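Local atomic coordinates of L-ribulose 3-epimerase (PDB entry 7CJ7), a protein that catalyses the manganese-dependent epimerization of ketoses at C3, with its highest activity toward L-ribulose. Residues 210-214 with 227-231; 162-166 with 191-195; 8-13 with 37-43; 2-6 with 146-150. All coordinates share one frame; numbering follows the deposited sequence.

Interaction 1 (210-214 with 227-231); sequences VHIGE and FASFF. With MN (manganese (II) ion), chain D.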
loop_
_atom_site.group_PDB
_atom_site.type_symbol
_atom_site.label_atom_id
_atom_site.label_comp_id
_atom_site.label_asym_id
_atom_site.label_seq_id
_atom_site.Cartn_x
_atom_site.Cartn_y
_atom_site.Cartn_z
ATOM N N VAL A 210 3.195 17.655 -8.038
ATOM C CA VAL A 210 2.435 17.206 -6.847
ATOM C C VAL A 210 1.142 16.523 -7.289
ATOM O O VAL A 210 0.416 17.084 -8.140
ATOM C CB VAL A 210 2.147 18.378 -5.896
ATOM C CG1 VAL A 210 1.098 17.992 -4.868
ATOM C CG2 VAL A 210 3.415 18.884 -5.237
ATOM N N HIS A 211 0.894 15.340 -6.734
ATOM C CA HIS A 211 -0.425 14.668 -6.750
ATOM C C HIS A 211 -1.071 14.776 -5.374
ATOM O O HIS A 211 -0.407 14.470 -4.349
ATOM C CB HIS A 211 -0.318 13.212 -7.177
ATOM C CG HIS A 211 -0.156 13.054 -8.648
ATOM N ND1 HIS A 211 -0.017 11.816 -9.235
ATOM C CD2 HIS A 211 -0.111 13.964 -9.647
ATOM C CE1 HIS A 211 0.055 11.958 -10.542
ATOM N NE2 HIS A 211 0.031 13.271 -10.823
ATOM N N ILE A 212 -2.349 15.151 -5.393
ATOM C CA ILE A 212 -3.235 15.194 -4.204
ATOM C C ILE A 212 -4.158 13.986 -4.315
ATOM O O ILE A 212 -5.017 13.969 -5.222
ATOM C CB ILE A 212 -4.008 16.519 -4.126
ATOM C CG1 ILE A 212 -3.072 17.729 -4.126
ATOM C CG2 ILE A 212 -4.951 16.520 -2.933
ATOM C CD1 ILE A 212 -2.035 17.706 -3.024
ATOM N N GLY A 213 -3.929 12.999 -3.460
ATOM C CA GLY A 213 -4.766 11.794 -3.328
ATOM C C GLY A 213 -5.087 11.518 -1.872
ATOM O O GLY A 213 -4.179 11.627 -1.017
ATOM N N GLU A 214 -6.333 11.169 -1.576
ATOM C CA GLU A 214 -6.732 10.756 -0.210
ATOM C C GLU A 214 -6.101 9.385 0.078
ATOM O O GLU A 214 -5.621 8.718 -0.860
ATOM C CB GLU A 214 -8.258 10.769 -0.091
ATOM C CG GLU A 214 -8.785 10.599 1.325
ATOM C CD GLU A 214 -8.144 11.458 2.409
ATOM O OE1 GLU A 214 -8.734 12.505 2.771
ATOM O OE2 GLU A 214 -7.073 11.057 2.925
ATOM N N PHE A 227 -3.522 16.553 5.302
ATOM C CA PHE A 227 -3.392 17.622 4.281
ATOM C C PHE A 227 -2.925 18.924 4.931
ATOM O O PHE A 227 -2.202 19.678 4.257
ATOM C CB PHE A 227 -4.695 17.797 3.505
ATOM C CG PHE A 227 -4.936 16.694 2.513
ATOM C CD1 PHE A 227 -4.087 16.521 1.434
ATOM C CD2 PHE A 227 -6.000 15.821 2.669
ATOM C CE1 PHE A 227 -4.307 15.503 0.525
ATOM C CE2 PHE A 227 -6.221 14.811 1.752
ATOM C CZ PHE A 227 -5.365 14.648 0.689
ATOM N N ALA A 228 -3.277 19.177 6.191
ATOM C CA ALA A 228 -2.882 20.422 6.894
ATOM C C ALA A 228 -1.352 20.512 6.913
ATOM O O ALA A 228 -0.809 21.592 6.588
ATOM C CB ALA A 228 -3.471 20.468 8.286
ATOM N N SER A 229 -0.690 19.411 7.272
ATOM C CA SER A 229 0.785 19.300 7.358
ATOM C C SER A 229 1.389 19.435 5.959
ATOM O O SER A 229 2.372 20.178 5.786
ATOM C CB SER A 229 1.186 18.012 8.020
ATOM O OG SER A 229 2.590 17.938 8.122
ATOM N N PHE A 230 0.805 18.758 4.979
ATOM C CA PHE A 230 1.342 18.741 3.603
ATOM C C PHE A 230 1.277 20.148 2.996
ATOM O O PHE A 230 2.290 20.608 2.452
ATOM C CB PHE A 230 0.585 17.746 2.731
ATOM C CG PHE A 230 1.155 17.674 1.344
ATOM C CD1 PHE A 230 2.433 17.182 1.142
ATOM C CD2 PHE A 230 0.448 18.160 0.258
ATOM C CE1 PHE A 230 2.970 17.116 -0.133
ATOM C CE2 PHE A 230 0.986 18.094 -1.018
ATOM C CZ PHE A 230 2.251 17.587 -1.209
ATOM N N PHE A 231 0.120 20.815 3.045
ATOM C CA PHE A 231 -0.033 22.149 2.409
ATOM C C PHE A 231 0.812 23.193 3.157
ATOM O O PHE A 231 1.338 24.122 2.518
ATOM C CB PHE A 231 -1.506 22.524 2.266
ATOM C CG PHE A 231 -2.211 21.756 1.179
ATOM C CD1 PHE A 231 -1.794 21.848 -0.139
ATOM C CD2 PHE A 231 -3.286 20.932 1.474
ATOM C CE1 PHE A 231 -2.442 21.146 -1.144
ATOM C CE2 PHE A 231 -3.943 20.243 0.466
ATOM C CZ PHE A 231 -3.520 20.350 -0.838
HETATM MN MN MN D . 0.122 9.808 -8.371
#
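The ring of Phe-227 receives Glu-214 at its edge: OE1 of the glutamate lies near the ring plane, 3.6 Å from Phe-227 CE2, and the carboxylate is turned 67° from the ring. Gly-213 O and Ile-212 CG2 approach that ring obliquely, the methyl 3.7 Å from Phe-227 CE1. Phe-230 also takes a strand partner at its edge, with Val-210 CG1 in the ring plane 3.9 Å from Phe-230 CE2. One face of Phe-231 is met from within the helix by Phe-230 CD2, 4.3 Å above the ring plane of Phe-231 and offset toward the rim. Ile-212 ties the three rings together by dividing its branches. CG2 serves Phe-227, while a bend at chi2 (-56°) swings CD1 to 3.6 Å from Phe-230 CE2 and 3.7 Å from Phe-231 CZ. Replacing Phe-227 with an alanine would probably open a gap beside Ile-212 CG2 and deprive the Glu-214 carboxylate of the ring edge it lies against. Glu-214 OE1 accepts from Gly-221 N, and OE2 from Val-225 N. His-211, between Val-210 and Ile-212, faces the opposite way and binds manganese through ND1 at 2.2 Å, alongside Glu-152, Asp-185 and Glu-246. This alternation is that of a TIM-barrel strand, with metal chemistry inside and helix packing outside. The short strand and helix segments run nearly antiparallel, at 162°, as expected in a beta-alpha-beta unit. Around them, Thr-186 of helix 186-192 touches Ile-212, Phe-227 and Phe-230, Ile-282 of helix 271-285 packs on Ile-212, and strand 242-245 follows as the next stave.

Interaction 2 (162-166 with 191-195); sequences MNTGL and IEENG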
loop_
_atom_site.group_PDB
_atom_site.type_symbol
_atom_site.label_atom_id
_atom_site.label_comp_id
_atom_site.label_asym_id
_atom_site.label_seq_id
_atom_site.Cartn_x
_atom_site.Cartn_y
_atom_site.Cartn_z
ATOM N N MET A 162 12.399 3.674 -5.341
ATOM C CA MET A 162 12.352 4.821 -4.397
ATOM C C MET A 162 10.941 4.974 -3.841
ATOM O O MET A 162 9.996 5.153 -4.633
ATOM C CB MET A 162 12.785 6.125 -5.070
ATOM C CG MET A 162 12.460 6.177 -6.536
ATOM S SD MET A 162 13.262 7.568 -7.368
ATOM C CE MET A 162 11.889 8.710 -7.307
ATOM N N ASN A 163 10.820 4.919 -2.519
ATOM C CA ASN A 163 9.510 4.919 -1.829
ATOM C C ASN A 163 9.377 6.155 -0.939
ATOM O O ASN A 163 8.264 6.373 -0.453
ATOM C CB ASN A 163 9.307 3.650 -1.000
ATOM C CG ASN A 163 9.430 2.369 -1.795
ATOM O OD1 ASN A 163 10.044 1.425 -1.322
ATOM N ND2 ASN A 163 8.826 2.307 -2.970
ATOM N N THR A 164 10.437 6.950 -0.751
ATOM C CA THR A 164 10.350 8.227 0.000
ATOM C C THR A 164 10.970 9.365 -0.807
ATOM O O THR A 164 11.833 9.104 -1.657
ATOM C CB THR A 164 11.047 8.172 1.366
ATOM O OG1 THR A 164 12.460 8.114 1.170
ATOM C CG2 THR A 164 10.593 7.003 2.206
ATOM N N GLY A 165 10.542 10.595 -0.539
ATOM C CA GLY A 165 11.122 11.792 -1.167
ATOM C C GLY A 165 12.626 11.846 -0.945
ATOM O O GLY A 165 13.350 12.201 -1.878
ATOM N N LEU A 166 13.099 11.474 0.245
ATOM C CA LEU A 166 14.550 11.508 0.569
ATOM C C LEU A 166 15.308 10.540 -0.354
ATOM O O LEU A 166 16.383 10.915 -0.860
ATOM C CB LEU A 166 14.746 11.159 2.044
ATOM C CG LEU A 166 14.017 12.065 3.034
ATOM C CD1 LEU A 166 14.435 11.752 4.466
ATOM C CD2 LEU A 166 14.263 13.534 2.714
ATOM N N ILE A 191 1.680 6.423 3.254
ATOM C CA ILE A 191 2.192 5.064 3.576
ATOM C C ILE A 191 3.649 5.179 4.049
ATOM O O ILE A 191 3.937 4.700 5.155
ATOM C CB ILE A 191 2.012 4.120 2.373
ATOM C CG1 ILE A 191 0.531 3.947 2.028
ATOM C CG2 ILE A 191 2.691 2.784 2.615
ATOM C CD1 ILE A 191 0.268 3.399 0.644
ATOM N N GLU A 192 4.511 5.866 3.295
ATOM C CA GLU A 192 5.985 5.659 3.355
ATOM C C GLU A 192 6.711 6.733 4.180
ATOM O O GLU A 192 7.772 6.410 4.711
ATOM C CB GLU A 192 6.565 5.588 1.943
ATOM C CG GLU A 192 6.012 4.460 1.090
ATOM C CD GLU A 192 6.361 3.040 1.517
ATOM O OE1 GLU A 192 7.230 2.872 2.407
ATOM O OE2 GLU A 192 5.759 2.104 0.963
ATOM N N GLU A 193 6.178 7.948 4.305
ATOM C CA GLU A 193 6.941 9.114 4.819
ATOM C C GLU A 193 6.822 9.239 6.346
ATOM O O GLU A 193 5.764 8.893 6.925
ATOM C CB GLU A 193 6.450 10.421 4.192
ATOM C CG GLU A 193 6.598 10.471 2.689
ATOM C CD GLU A 193 7.997 10.757 2.177
ATOM O OE1 GLU A 193 8.817 11.312 2.962
ATOM O OE2 GLU A 193 8.259 10.458 0.987
ATOM N N ASN A 194 7.877 9.770 6.964
ATOM C CA ASN A 194 7.904 10.180 8.389
ATOM C C ASN A 194 7.195 11.532 8.515
ATOM O O ASN A 194 7.891 12.550 8.648
ATOM C CB ASN A 194 9.341 10.273 8.902
ATOM C CG ASN A 194 9.902 8.953 9.381
ATOM O OD1 ASN A 194 9.463 7.887 8.957
ATOM N ND2 ASN A 194 10.861 9.018 10.289
ATOM N N GLY A 195 5.864 11.546 8.435
ATOM C CA GLY A 195 5.076 12.789 8.395
ATOM C C GLY A 195 5.081 13.395 7.003
ATOM O O GLY A 195 5.845 12.916 6.123
HETATM O O HOH W 1 9.339 1.252 1.574
#
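Glu-193 bends at chi2 (-78°), which folds its carboxylate back onto Gly-165, the first residue of helix 165-175 in this TIM barrel. OE2 of Glu-193 accepts Gly-165 N at 2.7 Å through its syn lone pair, and the N-H...O angle of 161° marks a nearly straight bond. Thr-164 is the N-cap of the same helix: with chi1 at 70°, its OG1 caps the backbone N of Glu-167. The helix start is therefore held by two side chains, and a negative charge here probably suits the helix dipole. Ser-199 OG engages the other oxygen, OE1 of Glu-193, which would fix the rotation of the carboxylate. Glu-192 packs mainly on Asn-163. Its CB presses against Asn-163 O at only 3.0 Å, a tight approach, and its CD lies 3.9 Å from Asn-163 CB. A bend at chi2 turns its carboxylate toward two arginines, Arg-156 at OE2 and Arg-265 of the second subunit at OE1, so the contact borders the dimer interface. Asn-163 ND2 is bound to the carbonyls of Val-154 and Thr-159. Between the two side chains, one water donates to Asn-163 OD1 at 3.0 Å and to Glu-192 OE1 at 2.8 Å.

Interaction 3 (8-13 with 37-43); sequences EYGGHA and YDYIEIA. With SOL (L-sorbose), chain C.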
loop_
_atom_site.group_PDB
_atom_site.type_symbol
_atom_site.label_atom_id
_atom_site.label_comp_id
_atom_site.label_asym_id
_atom_site.label_seq_id
_atom_site.Cartn_x
_atom_site.Cartn_y
_atom_site.Cartn_z
ATOM N N GLU A 8 -0.514 25.703 -10.960
ATOM C CA GLU A 8 -1.735 25.429 -11.758
ATOM C C GLU A 8 -2.332 24.132 -11.229
ATOM O O GLU A 8 -1.573 23.308 -10.699
ATOM C CB GLU A 8 -1.432 25.366 -13.254
ATOM C CG GLU A 8 -0.212 24.534 -13.611
ATOM C CD GLU A 8 0.037 24.453 -15.113
ATOM O OE1 GLU A 8 1.078 23.926 -15.521
ATOM O OE2 GLU A 8 -0.821 24.913 -15.872
ATOM N N TYR A 9 -3.651 23.997 -11.353
ATOM C CA TYR A 9 -4.427 22.877 -10.786
ATOM C C TYR A 9 -4.976 22.015 -11.917
ATOM O O TYR A 9 -5.537 22.532 -12.903
ATOM C CB TYR A 9 -5.530 23.414 -9.882
ATOM C CG TYR A 9 -5.016 24.352 -8.825
ATOM C CD1 TYR A 9 -4.632 23.891 -7.579
ATOM C CD2 TYR A 9 -4.840 25.693 -9.104
ATOM C CE1 TYR A 9 -4.147 24.755 -6.616
ATOM C CE2 TYR A 9 -4.352 26.570 -8.155
ATOM C CZ TYR A 9 -4.016 26.102 -6.900
ATOM O OH TYR A 9 -3.529 26.977 -5.970
ATOM N N GLY A 10 -4.843 20.707 -11.744
ATOM C CA GLY A 10 -5.190 19.735 -12.788
ATOM C C GLY A 10 -5.943 18.554 -12.229
ATOM O O GLY A 10 -5.915 18.333 -10.988
ATOM N N GLY A 11 -6.643 17.854 -13.117
ATOM C CA GLY A 11 -7.338 16.598 -12.817
ATOM C C GLY A 11 -6.746 15.470 -13.632
ATOM O O GLY A 11 -6.463 15.675 -14.823
ATOM N N HIS A 12 -6.517 14.323 -13.001
ATOM C CA HIS A 12 -6.067 13.089 -13.686
ATOM C C HIS A 12 -7.212 12.570 -14.556
ATOM O O HIS A 12 -8.366 12.633 -14.103
ATOM C CB HIS A 12 -5.589 12.078 -12.643
ATOM C CG HIS A 12 -4.889 10.911 -13.242
ATOM N ND1 HIS A 12 -5.562 9.779 -13.630
ATOM C CD2 HIS A 12 -3.583 10.692 -13.502
ATOM C CE1 HIS A 12 -4.700 8.909 -14.116
ATOM N NE2 HIS A 12 -3.477 9.440 -14.038
ATOM N N ALA A 13 -6.906 12.077 -15.760
ATOM C CA ALA A 13 -7.908 11.643 -16.759
ATOM C C ALA A 13 -8.859 10.602 -16.153
ATOM O O ALA A 13 -10.054 10.623 -16.511
ATOM C CB ALA A 13 -7.202 11.112 -17.979
ATOM N N TYR A 37 -10.623 23.299 -13.611
ATOM C CA TYR A 37 -9.181 22.948 -13.638
ATOM C C TYR A 37 -8.475 23.746 -14.746
ATOM O O TYR A 37 -9.117 24.145 -15.745
ATOM C CB TYR A 37 -8.981 21.442 -13.805
ATOM C CG TYR A 37 -9.343 20.645 -12.579
ATOM C CD1 TYR A 37 -8.431 20.436 -11.559
ATOM C CD2 TYR A 37 -10.617 20.133 -12.417
ATOM C CE1 TYR A 37 -8.769 19.719 -10.426
ATOM C CE2 TYR A 37 -10.966 19.396 -11.297
ATOM C CZ TYR A 37 -10.041 19.197 -10.290
ATOM O OH TYR A 37 -10.366 18.479 -9.173
ATOM N N ASP A 38 -7.175 23.992 -14.550
ATOM C CA ASP A 38 -6.278 24.650 -15.532
ATOM C C ASP A 38 -5.793 23.634 -16.573
ATOM O O ASP A 38 -5.584 24.027 -17.735
ATOM C CB ASP A 38 -5.080 25.287 -14.832
ATOM C CG ASP A 38 -5.481 26.331 -13.814
ATOM O OD1 ASP A 38 -6.238 27.241 -14.195
ATOM O OD2 ASP A 38 -5.044 26.222 -12.654
ATOM N N TYR A 39 -5.587 22.380 -16.180
ATOM C CA TYR A 39 -5.054 21.350 -17.105
ATOM C C TYR A 39 -5.665 19.994 -16.779
ATOM O O TYR A 39 -6.227 19.793 -15.689
ATOM C CB TYR A 39 -3.521 21.304 -17.063
ATOM C CG TYR A 39 -2.923 20.785 -15.781
ATOM C CD1 TYR A 39 -2.665 19.440 -15.600
ATOM C CD2 TYR A 39 -2.632 21.633 -14.731
ATOM C CE1 TYR A 39 -2.108 18.956 -14.428
ATOM C CE2 TYR A 39 -2.094 21.163 -13.544
ATOM C CZ TYR A 39 -1.850 19.816 -13.378
ATOM O OH TYR A 39 -1.334 19.346 -12.203
ATOM N N ILE A 40 -5.564 19.093 -17.743
ATOM C CA ILE A 40 -5.847 17.644 -17.546
ATOM C C ILE A 40 -4.513 16.904 -17.619
ATOM O O ILE A 40 -3.655 17.279 -18.436
ATOM C CB ILE A 40 -6.852 17.135 -18.589
ATOM C CG1 ILE A 40 -7.152 15.653 -18.358
ATOM C CG2 ILE A 40 -6.343 17.402 -19.995
ATOM C CD1 ILE A 40 -8.538 15.251 -18.708
ATOM N N GLU A 41 -4.341 15.902 -16.760
ATOM C CA GLU A 41 -3.165 15.023 -16.786
ATOM C C GLU A 41 -3.563 13.767 -17.544
ATOM O O GLU A 41 -4.393 13.007 -17.044
ATOM C CB GLU A 41 -2.674 14.722 -15.376
ATOM C CG GLU A 41 -1.356 13.974 -15.367
ATOM C CD GLU A 41 -0.893 13.689 -13.959
ATOM O OE1 GLU A 41 -0.638 14.670 -13.222
ATOM O OE2 GLU A 41 -0.845 12.499 -13.595
ATOM N N ILE A 42 -3.013 13.600 -18.735
ATOM C CA ILE A 42 -3.331 12.438 -19.609
ATOM C C ILE A 42 -2.430 11.271 -19.218
ATOM O O ILE A 42 -1.220 11.477 -19.142
ATOM C CB ILE A 42 -3.184 12.832 -21.089
ATOM C CG1 ILE A 42 -4.104 14.006 -21.432
ATOM C CG2 ILE A 42 -3.430 11.623 -21.973
ATOM C CD1 ILE A 42 -3.884 14.594 -22.808
ATOM N N ALA A 43 -3.016 10.102 -18.976
ATOM C CA ALA A 43 -2.299 8.839 -18.695
ATOM C C ALA A 43 -1.832 8.245 -20.029
ATOM O O ALA A 43 -2.690 7.908 -20.851
ATOM C CB ALA A 43 -3.219 7.907 -17.945
HETATM C C1 SOL C . 0.168 5.554 -9.248
HETATM O O1 SOL C . -0.171 5.028 -7.986
HETATM C C2 SOL C . 0.091 7.046 -9.267
HETATM O O2 SOL C . 0.151 7.683 -8.229
HETATM C C3 SOL C . -0.117 7.743 -10.604
HETATM O O3 SOL C . 0.267 9.097 -10.532
HETATM C C4 SOL C . 0.637 7.035 -11.725
HETATM O O4 SOL C . 2.038 7.062 -11.443
HETATM C C5 SOL C . 0.410 7.656 -13.105
HETATM O O5 SOL C . 1.292 7.046 -14.047
HETATM C C6 SOL C . -1.011 7.515 -13.606
HETATM O O6 SOL C . -1.162 8.157 -14.875
#
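Tyr-39 folds its ring back over Gly-10 because chi1 (69°) sets CG, beyond CB, between backbone N and carbonyl carbon. CG, CD1, CE1 and CZ all lie within 3.9 Å of Gly-10 CA; CD2 is 3.5 Å from Tyr-9 O, and CE2 sits 3.3 Å from Gly-10 N, with Glu-8 O at the ring edge. Gly-10 CA stands 3.4 Å from the ring centroid, 11° off its normal, a CH-pi contact over the face; a CB on Gly-10 would strike CE1. At the tip, OH bonds to Thr-244 OG1. A serine here would probably uncover Gly-10 CA and deprive Thr-244 of this partner. From there the strands continue as a parallel ladder: Gly-11 N to Tyr-39 O, Glu-41 N to Gly-11 O, Ala-13 N to Glu-41 O. Tyr-9 O accepts from Asp-38 N and Tyr-39 N, and Tyr-9 N donates to Asp-38 OD2. At the far end, His-12 NE2 hydrogen-bonds O6 of L-sorbose at 2.8 Å. Glu-41 OE2, bonded to Ser-69 OG, lies at that imidazole's edge; OE1 bonds to Tyr-209 OH. Strands 8-12 and 39-43, joined through helix 22-35, are adjacent staves; strand 242-245 flanks 8-12, and helix 271-285 packs on Tyr-9 and Tyr-37.

Interaction 4 (2-6 with 146-150); sequences AFPKR and GINID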
loop_
_atom_site.group_PDB
_atom_site.type_symbol
_atom_site.label_atom_id
_atom_site.label_comp_id
_atom_site.label_asym_id
_atom_site.label_seq_id
_atom_site.Cartn_x
_atom_site.Cartn_y
_atom_site.Cartn_z
ATOM N N ALA A 2 16.085 23.536 -16.722
ATOM C CA ALA A 2 14.748 23.704 -16.081
ATOM C C ALA A 2 13.890 24.625 -16.950
ATOM O O ALA A 2 14.298 25.768 -17.231
ATOM C CB ALA A 2 14.890 24.265 -14.689
ATOM N N PHE A 3 12.732 24.139 -17.364
ATOM C CA PHE A 3 11.758 24.924 -18.151
ATOM C C PHE A 3 10.743 25.483 -17.172
ATOM O O PHE A 3 10.569 24.939 -16.084
ATOM C CB PHE A 3 11.211 24.043 -19.270
ATOM C CG PHE A 3 12.336 23.490 -20.100
ATOM C CD1 PHE A 3 12.999 24.310 -20.996
ATOM C CD2 PHE A 3 12.778 22.188 -19.935
ATOM C CE1 PHE A 3 14.058 23.827 -21.746
ATOM C CE2 PHE A 3 13.838 21.707 -20.686
ATOM C CZ PHE A 3 14.484 22.531 -21.578
ATOM N N PRO A 4 10.094 26.612 -17.514
ATOM C CA PRO A 4 9.212 27.305 -16.578
ATOM C C PRO A 4 8.113 26.396 -16.011
ATOM O O PRO A 4 7.526 25.588 -16.747
ATOM C CB PRO A 4 8.621 28.448 -17.420
ATOM C CG PRO A 4 9.663 28.689 -18.489
ATOM C CD PRO A 4 10.221 27.317 -18.798
ATOM N N LYS A 5 7.883 26.547 -14.708
ATOM C CA LYS A 5 6.750 25.936 -13.974
ATOM C C LYS A 5 5.870 27.060 -13.435
ATOM O O LYS A 5 6.389 28.134 -13.083
ATOM C CB LYS A 5 7.242 25.051 -12.827
ATOM C CG LYS A 5 8.031 23.821 -13.247
ATOM C CD LYS A 5 8.550 23.023 -12.071
ATOM C CE LYS A 5 9.283 21.778 -12.503
ATOM N NZ LYS A 5 8.352 20.726 -12.961
ATOM N N ARG A 6 4.568 26.828 -13.392
ATOM C CA ARG A 6 3.640 27.773 -12.742
ATOM C C ARG A 6 2.757 26.981 -11.783
ATOM O O ARG A 6 2.560 25.764 -11.999
ATOM C CB ARG A 6 2.827 28.512 -13.802
ATOM C CG ARG A 6 1.929 27.596 -14.620
ATOM C CD ARG A 6 1.049 28.359 -15.600
ATOM N NE ARG A 6 1.635 28.431 -16.928
ATOM C CZ ARG A 6 1.011 28.903 -18.006
ATOM N NH1 ARG A 6 -0.233 29.350 -17.923
ATOM N NH2 ARG A 6 1.635 28.922 -19.169
ATOM N N GLY A 146 11.839 21.275 -24.556
ATOM C CA GLY A 146 11.394 22.196 -23.490
ATOM C C GLY A 146 10.552 21.502 -22.430
ATOM O O GLY A 146 9.674 22.152 -21.830
ATOM N N ILE A 147 10.834 20.230 -22.162
ATOM C CA ILE A 147 10.019 19.402 -21.232
ATOM C C ILE A 147 10.849 19.060 -19.986
ATOM O O ILE A 147 12.033 18.676 -20.110
ATOM C CB ILE A 147 9.464 18.170 -21.970
ATOM C CG1 ILE A 147 8.304 18.567 -22.895
ATOM C CG2 ILE A 147 9.063 17.078 -20.988
ATOM C CD1 ILE A 147 8.012 17.563 -23.974
ATOM N N ASN A 148 10.251 19.259 -18.814
ATOM C CA ASN A 148 10.772 18.758 -17.519
ATOM C C ASN A 148 10.241 17.342 -17.282
ATOM O O ASN A 148 9.069 17.061 -17.616
ATOM C CB ASN A 148 10.369 19.647 -16.342
ATOM C CG ASN A 148 10.804 21.086 -16.478
ATOM O OD1 ASN A 148 11.955 21.355 -16.801
ATOM N ND2 ASN A 148 9.896 22.008 -16.200
ATOM N N ILE A 149 11.047 16.490 -16.658
ATOM C CA ILE A 149 10.573 15.164 -16.184
ATOM C C ILE A 149 10.520 15.204 -14.657
ATOM O O ILE A 149 11.421 15.778 -14.025
ATOM C CB ILE A 149 11.418 14.005 -16.731
ATOM C CG1 ILE A 149 12.832 13.967 -16.147
ATOM C CG2 ILE A 149 11.437 14.064 -18.250
ATOM C CD1 ILE A 149 13.599 12.719 -16.545
ATOM N N ASP A 150 9.457 14.638 -14.103
ATOM C CA ASP A 150 9.203 14.616 -12.646
ATOM C C ASP A 150 9.016 13.151 -12.251
ATOM O O ASP A 150 8.060 12.511 -12.736
ATOM C CB ASP A 150 8.010 15.504 -12.300
ATOM C CG ASP A 150 8.007 16.824 -13.051
ATOM O OD1 ASP A 150 8.678 17.775 -12.580
ATOM O OD2 ASP A 150 7.346 16.885 -14.120
#
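Gly-146 lies under the ring of Phe-3, its CA 3.4 Å from the ring centroid and 5° off the normal, a CH-pi contact over the centre of one face. Its positive phi (66°) suits a residue without a side chain. Ile-147 turns its side chain away, toward helices 83-102 and 125-143, though its backbone N lies 3.5 Å from Phe-3 CD2. The amide of Asn-148 takes both the N-H and the C=O of Phe-3. OD1 accepts Phe-3 N at 2.9 Å, in the carbonyl plane and on a lone pair, while ND2 donates to Phe-3 O at 3.0 Å, coming from above that carbonyl's plane. Two nearly straight bonds thus fix the rotation of the amide. Past Ile-149, which faces helix 125-143, Asp-150 points OD1 at Lys-5 NZ, a salt bridge of 3.0 Å met on the syn side of the carboxylate. The extended lysine chain turns at chi4 (-75°) to place NZ there. Glu-107 and Gly-208 O share this ammonium, whose charge probably offsets the nearness of the two carboxylates. The arrangement is that of an N-terminal arm laid across the start of strand 148-152, at the end of the TIM barrel away from the metal.

Interactions 1, 3 and 4 all reach the same eight-stranded barrel, whereas interaction 2 sits on the loops and helix ends beyond it, at the dimer interface. Interactions 1 and 3 touch directly: His-211 NE2 and Glu-41 OE1 are 2.9 Å apart, a probable hydrogen bond that links a manganese ligand to the stave bearing Glu-41, itself beside sugar-binding His-12. Interaction 4 adjoins interaction 3 in sequence, their centres about 16 Å apart, and its Asp-150 side chain lies about 10 Å from the manganese. Interactions 2 and 3 lie on opposite sides of the chain's centre, about 24 Å between centres; the Asn-163 side chain remains about 11 Å from L-sorbose.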